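Local coordinates for protein tyrosinase (Aspergillus oryzae, PDB 3W6W) that probably oxidises phenols and catechols to quinones at a two-copper centre, here in its copper-bound pro-enzyme form, at residues Gly37-Gln42 against Glu139-Gln144; Gln272-Trp277 against Val549-Lys554; Lys323-Leu328 against Ile473-Tyr478. One frame throughout, in Å; residues are numbered along the deposited sequence.

Contact 1: residues Gly37-Gln42 against Glu139-Gln144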
loop_
_atom_site.group_PDB
_atom_site.type_symbol
_atom_site.label_atom_id
_atom_site.label_comp_id
_atom_site.label_asym_id
_atom_site.label_seq_id
_atom_site.Cartn_x
_atom_site.Cartn_y
_atom_site.Cartn_z
ATOM N N GLY A 37 -29.187 -15.089 2.143
ATOM C CA GLY A 37 -30.490 -14.459 2.216
ATOM C C GLY A 37 -30.639 -13.230 1.339
ATOM O O GLY A 37 -31.749 -12.909 0.918
ATOM N N SER A 38 -29.542 -12.536 1.061
ATOM C CA SER A 38 -29.632 -11.318 0.246
ATOM C C SER A 38 -29.672 -11.644 -1.237
ATOM O O SER A 38 -29.166 -12.673 -1.677
ATOM C CB SER A 38 -28.478 -10.348 0.524
ATOM O OG SER A 38 -28.620 -9.122 -0.195
ATOM N N ASN A 39 -30.293 -10.752 -2.000
ATOM C CA ASN A 39 -30.325 -10.882 -3.447
ATOM C C ASN A 39 -29.129 -10.199 -4.158
ATOM O O ASN A 39 -28.935 -10.403 -5.349
ATOM C CB ASN A 39 -31.675 -10.409 -4.010
ATOM C CG ASN A 39 -31.981 -8.950 -3.678
ATOM O OD1 ASN A 39 -31.084 -8.113 -3.547
ATOM N ND2 ASN A 39 -33.267 -8.636 -3.557
ATOM N N ARG A 40 -28.351 -9.382 -3.441
ATOM C CA ARG A 40 -27.182 -8.706 -4.020
ATOM C C ARG A 40 -27.531 -7.691 -5.121
ATOM O O ARG A 40 -26.655 -7.247 -5.863
ATOM C CB ARG A 40 -26.145 -9.720 -4.542
ATOM C CG ARG A 40 -24.691 -9.257 -4.446
ATOM C CD ARG A 40 -23.763 -10.293 -5.058
ATOM N NE ARG A 40 -22.352 -9.947 -4.916
ATOM C CZ ARG A 40 -21.539 -10.482 -4.000
ATOM N NH1 ARG A 40 -21.992 -11.370 -3.125
ATOM N NH2 ARG A 40 -20.266 -10.111 -3.962
ATOM N N ILE A 41 -28.800 -7.309 -5.210
ATOM C CA ILE A 41 -29.214 -6.425 -6.297
ATOM C C ILE A 41 -28.723 -4.983 -6.109
ATOM O O ILE A 41 -28.196 -4.393 -7.044
ATOM C CB ILE A 41 -30.730 -6.492 -6.549
ATOM C CG1 ILE A 41 -31.102 -7.875 -7.109
ATOM C CG2 ILE A 41 -31.150 -5.388 -7.519
ATOM C CD1 ILE A 41 -32.587 -8.106 -7.252
ATOM N N GLN A 42 -28.849 -4.429 -4.906
ATOM C CA GLN A 42 -28.366 -3.070 -4.653
ATOM C C GLN A 42 -26.860 -2.951 -4.884
ATOM O O GLN A 42 -26.386 -1.963 -5.441
ATOM C CB GLN A 42 -28.729 -2.619 -3.235
ATOM C CG GLN A 42 -30.229 -2.456 -3.004
ATOM C CD GLN A 42 -30.541 -1.909 -1.624
ATOM O OE1 GLN A 42 -29.696 -1.276 -0.993
ATOM N NE2 GLN A 42 -31.753 -2.164 -1.142
ATOM N N GLU A 139 -36.156 -2.465 -9.966
ATOM C CA GLU A 139 -36.586 -1.079 -9.751
ATOM C C GLU A 139 -36.931 -0.864 -8.289
ATOM O O GLU A 139 -36.607 0.171 -7.706
ATOM C CB GLU A 139 -37.810 -0.744 -10.612
ATOM C CG GLU A 139 -37.532 -0.593 -12.097
ATOM C CD GLU A 139 -38.814 -0.593 -12.916
ATOM O OE1 GLU A 139 -39.870 -0.178 -12.386
ATOM O OE2 GLU A 139 -38.794 -1.030 -14.090
ATOM N N ASN A 140 -37.576 -1.857 -7.693
ATOM C CA ASN A 140 -37.898 -1.820 -6.275
ATOM C C ASN A 140 -36.651 -1.667 -5.390
ATOM O O ASN A 140 -36.670 -0.925 -4.406
ATOM C CB ASN A 140 -38.698 -3.070 -5.892
ATOM C CG ASN A 140 -39.254 -3.001 -4.487
ATOM O OD1 ASN A 140 -40.177 -2.235 -4.212
ATOM N ND2 ASN A 140 -38.692 -3.809 -3.584
ATOM N N GLU A 141 -35.564 -2.348 -5.748
ATOM C CA GLU A 141 -34.306 -2.220 -5.016
ATOM C C GLU A 141 -33.621 -0.876 -5.261
ATOM O O GLU A 141 -33.064 -0.288 -4.340
ATOM C CB GLU A 141 -33.341 -3.339 -5.398
ATOM C CG GLU A 141 -33.791 -4.716 -4.966
ATOM C CD GLU A 141 -33.707 -4.933 -3.469
ATOM O OE1 GLU A 141 -33.027 -4.148 -2.792
ATOM O OE2 GLU A 141 -34.360 -5.887 -2.978
ATOM N N ALA A 142 -33.665 -0.396 -6.502
ATOM C CA ALA A 142 -33.052 0.896 -6.829
ATOM C C ALA A 142 -33.732 2.010 -6.049
ATOM O O ALA A 142 -33.079 2.935 -5.557
ATOM C CB ALA A 142 -33.137 1.169 -8.318
ATOM N N LYS A 143 -35.047 1.907 -5.908
ATOM C CA LYS A 143 -35.796 2.954 -5.229
ATOM C C LYS A 143 -35.595 2.921 -3.712
ATOM O O LYS A 143 -35.870 3.906 -3.027
ATOM C CB LYS A 143 -37.268 2.893 -5.627
ATOM C CG LYS A 143 -37.476 3.299 -7.074
ATOM C CD LYS A 143 -38.896 3.065 -7.529
ATOM C CE LYS A 143 -39.079 3.463 -8.987
ATOM N NZ LYS A 143 -40.473 3.272 -9.456
ATOM N N GLN A 144 -35.097 1.798 -3.198
ATOM C CA GLN A 144 -34.784 1.675 -1.775
ATOM C C GLN A 144 -33.349 2.106 -1.485
ATOM O O GLN A 144 -33.028 2.506 -0.367
ATOM C CB GLN A 144 -34.989 0.235 -1.283
ATOM C CG GLN A 144 -36.447 -0.194 -1.225
ATOM C CD GLN A 144 -36.631 -1.617 -0.747
ATOM O OE1 GLN A 144 -36.812 -2.537 -1.551
ATOM N NE2 GLN A 144 -36.605 -1.809 0.575
HETATM O O HOH W 1 -30.621 -5.594 -2.632
#

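Contact 2: residues Gln272-Trp277 against Val549-Lys554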
loop_
_atom_site.group_PDB
_atom_site.type_symbol
_atom_site.label_atom_id
_atom_site.label_comp_id
_atom_site.label_asym_id
_atom_site.label_seq_id
_atom_site.Cartn_x
_atom_site.Cartn_y
_atom_site.Cartn_z
ATOM N N GLN A 272 0.583 4.886 23.994
ATOM C CA GLN A 272 -0.382 3.782 23.990
ATOM C C GLN A 272 0.131 2.556 23.238
ATOM O O GLN A 272 -0.478 1.482 23.286
ATOM C CB GLN A 272 -1.754 4.234 23.474
ATOM C CG GLN A 272 -2.466 5.168 24.465
ATOM C CD GLN A 272 -3.768 5.739 23.925
ATOM O OE1 GLN A 272 -4.200 5.417 22.814
ATOM N NE2 GLN A 272 -4.406 6.599 24.719
ATOM N N ASN A 273 1.252 2.702 22.547
ATOM C CA ASN A 273 1.853 1.545 21.895
ATOM C C ASN A 273 2.851 0.818 22.787
ATOM O O ASN A 273 3.361 -0.244 22.429
ATOM C CB ASN A 273 2.478 1.946 20.569
ATOM C CG ASN A 273 1.435 2.310 19.555
ATOM O OD1 ASN A 273 0.336 1.766 19.584
ATOM N ND2 ASN A 273 1.747 3.251 18.682
ATOM N N LEU A 274 3.121 1.397 23.950
ATOM C CA LEU A 274 3.974 0.760 24.942
ATOM C C LEU A 274 3.210 -0.330 25.677
ATOM O O LEU A 274 1.984 -0.281 25.780
ATOM C CB LEU A 274 4.489 1.792 25.947
ATOM C CG LEU A 274 5.283 2.947 25.331
ATOM C CD1 LEU A 274 5.520 4.032 26.360
ATOM C CD2 LEU A 274 6.600 2.443 24.759
ATOM N N ASP A 275 3.936 -1.313 26.198
ATOM C CA ASP A 275 3.285 -2.442 26.841
ATOM C C ASP A 275 2.500 -1.990 28.066
ATOM O O ASP A 275 2.939 -1.113 28.811
ATOM C CB ASP A 275 4.307 -3.509 27.229
ATOM C CG ASP A 275 3.655 -4.810 27.664
ATOM O OD1 ASP A 275 2.709 -5.261 26.978
ATOM O OD2 ASP A 275 4.090 -5.375 28.690
ATOM N N GLY A 276 1.324 -2.578 28.248
ATOM C CA GLY A 276 0.546 -2.370 29.453
ATOM C C GLY A 276 -0.459 -1.236 29.386
ATOM O O GLY A 276 -1.108 -0.927 30.389
ATOM N N TRP A 277 -0.577 -0.599 28.226
ATOM C CA TRP A 277 -1.530 0.496 28.067
ATOM C C TRP A 277 -2.661 0.143 27.109
ATOM O O TRP A 277 -2.440 -0.504 26.077
ATOM C CB TRP A 277 -0.815 1.763 27.581
ATOM C CG TRP A 277 0.221 2.273 28.525
ATOM C CD1 TRP A 277 1.574 2.101 28.436
ATOM C CD2 TRP A 277 -0.010 3.021 29.720
ATOM N NE1 TRP A 277 2.197 2.709 29.495
ATOM C CE2 TRP A 277 1.246 3.277 30.303
ATOM C CE3 TRP A 277 -1.157 3.506 30.353
ATOM C CZ2 TRP A 277 1.386 4.002 31.479
ATOM C CZ3 TRP A 277 -1.015 4.220 31.520
ATOM C CH2 TRP A 277 0.243 4.462 32.072
ATOM N N VAL A 549 -1.839 13.289 29.152
ATOM C CA VAL A 549 -1.417 13.977 30.375
ATOM C C VAL A 549 -1.128 12.961 31.472
ATOM O O VAL A 549 -0.107 13.057 32.163
ATOM C CB VAL A 549 -2.467 14.997 30.872
ATOM C CG1 VAL A 549 -2.144 15.442 32.299
ATOM C CG2 VAL A 549 -2.509 16.202 29.950
ATOM N N HIS A 550 -2.012 11.983 31.638
ATOM C CA HIS A 550 -1.763 10.933 32.611
ATOM C C HIS A 550 -0.410 10.246 32.409
ATOM O O HIS A 550 0.347 10.077 33.362
ATOM C CB HIS A 550 -2.863 9.877 32.606
ATOM C CG HIS A 550 -2.572 8.745 33.532
ATOM N ND1 HIS A 550 -2.746 8.846 34.892
ATOM C CD2 HIS A 550 -2.048 7.517 33.306
ATOM C CE1 HIS A 550 -2.373 7.714 35.466
ATOM N NE2 HIS A 550 -1.943 6.894 34.523
ATOM N N TYR A 551 -0.102 9.863 31.170
ATOM C CA TYR A 551 1.178 9.215 30.898
ATOM C C TYR A 551 2.355 10.149 31.139
ATOM O O TYR A 551 3.358 9.744 31.730
ATOM C CB TYR A 551 1.272 8.653 29.468
ATOM C CG TYR A 551 2.647 8.063 29.197
ATOM C CD1 TYR A 551 2.969 6.784 29.638
ATOM C CD2 TYR A 551 3.639 8.804 28.561
ATOM C CE1 TYR A 551 4.231 6.250 29.421
ATOM C CE2 TYR A 551 4.904 8.273 28.345
ATOM C CZ TYR A 551 5.188 6.998 28.773
ATOM O OH TYR A 551 6.441 6.438 28.579
ATOM N N TYR A 552 2.258 11.386 30.662
ATOM C CA TYR A 552 3.350 12.329 30.893
ATOM C C TYR A 552 3.611 12.480 32.386
ATOM O O TYR A 552 4.769 12.462 32.836
ATOM C CB TYR A 552 3.057 13.691 30.275
ATOM C CG TYR A 552 4.180 14.676 30.505
ATOM C CD1 TYR A 552 4.205 15.481 31.643
ATOM C CD2 TYR A 552 5.220 14.791 29.592
ATOM C CE1 TYR A 552 5.233 16.372 31.866
ATOM C CE2 TYR A 552 6.252 15.683 29.804
ATOM C CZ TYR A 552 6.252 16.471 30.941
ATOM O OH TYR A 552 7.266 17.370 31.169
ATOM N N LYS A 553 2.540 12.647 33.154
ATOM C CA LYS A 553 2.696 12.805 34.603
ATOM C C LYS A 553 3.403 11.611 35.229
ATOM O O LYS A 553 4.260 11.774 36.089
ATOM C CB LYS A 553 1.346 13.039 35.279
ATOM C CG LYS A 553 0.812 14.437 35.092
ATOM C CD LYS A 553 -0.434 14.659 35.919
ATOM C CE LYS A 553 -0.841 16.127 35.877
ATOM N NZ LYS A 553 -1.503 16.501 37.147
ATOM N N LYS A 554 3.056 10.415 34.766
ATOM C CA LYS A 554 3.657 9.183 35.255
ATOM C C LYS A 554 5.173 9.165 35.042
ATOM O O LYS A 554 5.915 8.594 35.836
ATOM C CB LYS A 554 3.006 7.996 34.550
ATOM C CG LYS A 554 3.311 6.646 35.153
ATOM C CD LYS A 554 2.493 5.582 34.448
ATOM C CE LYS A 554 2.607 4.244 35.153
ATOM N NZ LYS A 554 2.158 4.316 36.574
#

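Contact 3: residues Lys323-Leu328 against Ile473-Tyr478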
loop_
_atom_site.group_PDB
_atom_site.type_symbol
_atom_site.label_atom_id
_atom_site.label_comp_id
_atom_site.label_asym_id
_atom_site.label_seq_id
_atom_site.Cartn_x
_atom_site.Cartn_y
_atom_site.Cartn_z
ATOM N N LYS A 323 -13.538 24.854 25.071
ATOM C CA LYS A 323 -14.419 23.688 25.151
ATOM C C LYS A 323 -15.336 23.604 23.939
ATOM O O LYS A 323 -15.796 22.522 23.569
ATOM C CB LYS A 323 -15.258 23.723 26.431
ATOM C CG LYS A 323 -16.186 24.922 26.522
ATOM C CD LYS A 323 -16.227 25.489 27.930
ATOM C CE LYS A 323 -14.819 25.693 28.477
ATOM N NZ LYS A 323 -13.921 26.414 27.524
ATOM N N ASN A 324 -15.593 24.754 23.323
ATOM C CA ASN A 324 -16.466 24.830 22.162
ATOM C C ASN A 324 -15.694 24.871 20.842
ATOM O O ASN A 324 -16.255 25.230 19.809
ATOM C CB ASN A 324 -17.390 26.045 22.267
ATOM C CG ASN A 324 -18.465 25.875 23.326
ATOM O OD1 ASN A 324 -18.464 24.906 24.087
ATOM N ND2 ASN A 324 -19.393 26.815 23.375
ATOM N N TRP A 325 -14.414 24.501 20.867
ATOM C CA TRP A 325 -13.610 24.525 19.641
ATOM C C TRP A 325 -13.564 23.174 18.920
ATOM O O TRP A 325 -12.952 23.052 17.856
ATOM C CB TRP A 325 -12.181 25.030 19.912
ATOM C CG TRP A 325 -12.086 26.490 20.221
ATOM C CD1 TRP A 325 -13.118 27.353 20.434
ATOM C CD2 TRP A 325 -10.885 27.259 20.353
ATOM N NE1 TRP A 325 -12.636 28.612 20.694
ATOM C CE2 TRP A 325 -11.267 28.582 20.652
ATOM C CE3 TRP A 325 -9.528 26.959 20.240
ATOM C CZ2 TRP A 325 -10.339 29.602 20.838
ATOM C CZ3 TRP A 325 -8.608 27.971 20.436
ATOM C CH2 TRP A 325 -9.014 29.272 20.726
ATOM N N MET A 326 -14.183 22.146 19.504
ATOM C CA MET A 326 -14.308 20.858 18.814
ATOM C C MET A 326 -15.411 20.976 17.778
ATOM O O MET A 326 -16.585 21.100 18.118
ATOM C CB MET A 326 -14.628 19.719 19.784
ATOM C CG MET A 326 -14.720 18.339 19.137
ATOM S SD MET A 326 -13.120 17.691 18.615
ATOM C CE MET A 326 -12.377 17.299 20.205
ATOM N N ASN A 327 -15.033 20.942 16.510
ATOM C CA ASN A 327 -15.997 21.191 15.447
ATOM C C ASN A 327 -15.955 20.136 14.345
ATOM O O ASN A 327 -14.978 19.395 14.195
ATOM C CB ASN A 327 -15.821 22.604 14.861
ATOM C CG ASN A 327 -14.480 22.788 14.188
ATOM O OD1 ASN A 327 -14.313 22.461 13.019
ATOM N ND2 ASN A 327 -13.506 23.305 14.931
ATOM N N LEU A 328 -17.037 20.094 13.574
ATOM C CA LEU A 328 -17.236 19.088 12.542
ATOM C C LEU A 328 -16.160 19.176 11.476
ATOM O O LEU A 328 -15.642 18.166 11.015
ATOM C CB LEU A 328 -18.586 19.329 11.893
ATOM C CG LEU A 328 -18.959 18.395 10.741
ATOM C CD1 LEU A 328 -19.274 17.008 11.255
ATOM C CD2 LEU A 328 -20.154 18.987 9.990
ATOM N N ILE A 473 -7.997 19.024 27.785
ATOM C CA ILE A 473 -8.122 19.236 26.352
ATOM C C ILE A 473 -7.057 20.214 25.892
ATOM O O ILE A 473 -6.568 21.037 26.679
ATOM C CB ILE A 473 -9.507 19.792 25.951
ATOM C CG1 ILE A 473 -9.812 21.088 26.717
ATOM C CG2 ILE A 473 -10.586 18.744 26.185
ATOM C CD1 ILE A 473 -11.103 21.782 26.263
ATOM N N LEU A 474 -6.700 20.108 24.620
ATOM C CA LEU A 474 -5.808 21.056 23.976
ATOM C C LEU A 474 -6.603 21.934 23.038
ATOM O O LEU A 474 -7.416 21.437 22.261
ATOM C CB LEU A 474 -4.732 20.319 23.177
ATOM C CG LEU A 474 -3.614 19.692 24.006
ATOM C CD1 LEU A 474 -2.974 18.560 23.204
ATOM C CD2 LEU A 474 -2.590 20.750 24.372
ATOM N N SER A 475 -6.370 23.240 23.112
ATOM C CA SER A 475 -6.959 24.175 22.158
ATOM C C SER A 475 -5.904 24.539 21.126
ATOM O O SER A 475 -4.725 24.674 21.462
ATOM C CB SER A 475 -7.448 25.444 22.863
ATOM O OG SER A 475 -6.403 26.077 23.574
ATOM N N ILE A 476 -6.326 24.685 19.874
ATOM C CA ILE A 476 -5.412 25.000 18.786
ATOM C C ILE A 476 -6.039 26.068 17.899
ATOM O O ILE A 476 -7.115 25.863 17.340
ATOM C CB ILE A 476 -5.080 23.757 17.906
ATOM C CG1 ILE A 476 -4.514 22.607 18.745
ATOM C CG2 ILE A 476 -4.098 24.133 16.801
ATOM C CD1 ILE A 476 -5.565 21.635 19.270
ATOM N N ARG A 477 -5.368 27.204 17.762
ATOM C CA ARG A 477 -5.853 28.260 16.878
ATOM C C ARG A 477 -4.735 28.633 15.913
ATOM O O ARG A 477 -3.595 28.862 16.330
ATOM C CB ARG A 477 -6.344 29.474 17.680
ATOM C CG ARG A 477 -6.979 30.564 16.813
ATOM C CD ARG A 477 -7.876 31.493 17.629
ATOM N NE ARG A 477 -7.118 32.281 18.599
ATOM C CZ ARG A 477 -7.658 32.933 19.623
ATOM N NH1 ARG A 477 -8.967 32.910 19.825
ATOM N NH2 ARG A 477 -6.886 33.606 20.456
ATOM N N TYR A 478 -5.057 28.677 14.626
ATOM C CA TYR A 478 -4.049 28.823 13.582
ATOM C C TYR A 478 -4.635 29.577 12.398
ATOM O O TYR A 478 -5.837 29.831 12.361
ATOM C CB TYR A 478 -3.533 27.445 13.126
ATOM C CG TYR A 478 -4.590 26.577 12.481
ATOM C CD1 TYR A 478 -5.461 25.822 13.258
ATOM C CD2 TYR A 478 -4.716 26.500 11.097
ATOM C CE1 TYR A 478 -6.436 25.025 12.681
ATOM C CE2 TYR A 478 -5.697 25.701 10.503
ATOM C CZ TYR A 478 -6.551 24.962 11.304
ATOM O OH TYR A 478 -7.527 24.179 10.733
#

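Contact 1: residues Gly37-Gln42 against Glu139-Gln144
Q42 and E141 bring the two backbones closest, their CA atoms 6.0 Å apart, where the first turn of helix 41-55 meets the last turns of helix 132-144. E141 carries most of the contact. A turn about CB-CG (chi2 -71°) folds its chain, which places the carboxylate beside the start of the other helix, and each oxygen finds an amide there. N39 ND2 gives a 3.0 Å bond to E141 OE2 that is almost straight, at 171°. The acceptor lies in the amide plane of N39, yet the amide comes from above the carboxylate, the two planes being 88° apart. The other oxygen, E141 OE1, takes a hydrogen from Q42 NE2 at 2.9 Å, met nearly end-on along its C-O bond; the bond is described for one of two modelled conformers of Q42 and is doubtful to that extent. I41 CG2 packs across the aliphatic part of the glutamate at about a right angle, 3.7 Å from E141 CB. A water ties the groups together: it donates to N39 OD1 at 2.7 Å, accepts from Q42 N, and makes a weak bond to E141 OE1. N39 OD1 also accepts from I41 N at 2.9 Å, so the same side chain shapes the turn and presents its NH2 to the glutamate. The far end of the Q42 amide is held through OE1 by W29 NE1. A carboxylate so placed near a helix start would probably be favoured in its charged form. The arrangement is an Asx turn leading into a helix N-terminus, with R40 as N-cap, pinned to a second helix by a bridging glutamate.

Contact 2: residues Gln272-Trp277 against Val549-Lys554
H550, Y551 and K554, which all reach W277, project from one helix whose shortest backbone bond here is K553 N to V549 O, 2.9 Å. Across the contact the evidence is for packing. Y551 has CG anti to its backbone nitrogen (chi1 177°), which swings the ring out to the indole: its edge meets the W277 face in an offset T-shaped pair, with planes at 83° and Y551 CD1 3.7 Å from W277 CZ2. H550 meets the same indole rim to rim, neither ring over the other, with H550 CD2 3.9 Å from W277 CZ3. The methylene chain of K554 comes to the edge of the indole, near its plane, K554 CD lying 3.5 Å from W277 CH2 in the modelled conformer described, one of two. At the far end of the tyrosine, L274 crosses it at about a right angle, and L274 CD1 is 3.4 Å from Y551 OH. L274 and W277 are the end residues of a type II turn, and both have their CB directed toward the helix. W277, H550 and Y551 form an aromatic cluster at the surface, which Y271 extends, edge-to-face with W277 and nearly parallel to Y551; it joins a loop of the central tyrosinase domain to helix 546-555 of the C-terminal part.

Contact 3: residues Lys323-Leu328 against Ile473-Tyr478
W325, with CG set beside its backbone nitrogen (chi1 -71°), and R477, with an extended first torsion and a bend at chi3 (66°), point their side chains at each other from loop and strand. The six-membered part of the indole enters the contact. W325 CH2 lies over one face of the R477 guanidinium, whose plane is tilted 43° from the ring, and R477 NH1 stands 3.7 Å from W325 CZ2. That tilt argues against a parallel stack. The arginine's charge has other partners: NH2 forms a salt bridge with E581, and Y306 adds a cation-pi contact. Two residues back along the strand, S475 CB rests 3.7 Å from W325 CE3, while its OG turns to H585 NE2. At the other end, I473 CD1 touches the backbone of K323, 4.0 Å from its CA. The loop is braced from within by N327 ND2, which donates to W325 O at 3.0 Å; N327 OD1 caps A330 N, opening helix 328-340, which supplies two of the three histidines of one copper, H332 and H336; H376 is the third. Strand 470-479 runs antiparallel between strands 538-544 and 581-588, and W325 also packs on V540 of the former, so the loop lies against the sheet just before it enters the copper-bearing helix.

In the fold
Contacts 2 and 3 both join the central tyrosinase domain to the C-terminal domain, with centres about 23 Å apart, whereas contact 1, its centre about 43 Å from that of contact 3, lies on the other side of the chain's centre and unites two helices. Contact 2 is at the surface; the other two are partly buried. Their chemistry differs accordingly. Amide-carboxylate bonds and a water carry contact 1, aromatic edges, rims and one indole face carry contact 2, and contact 3 sets an indole against an arginine whose charge is met by outside partners. Only the loop of contact 2 also reaches the second subunit, through D275 to K500 and N273 to D351 of that subunit.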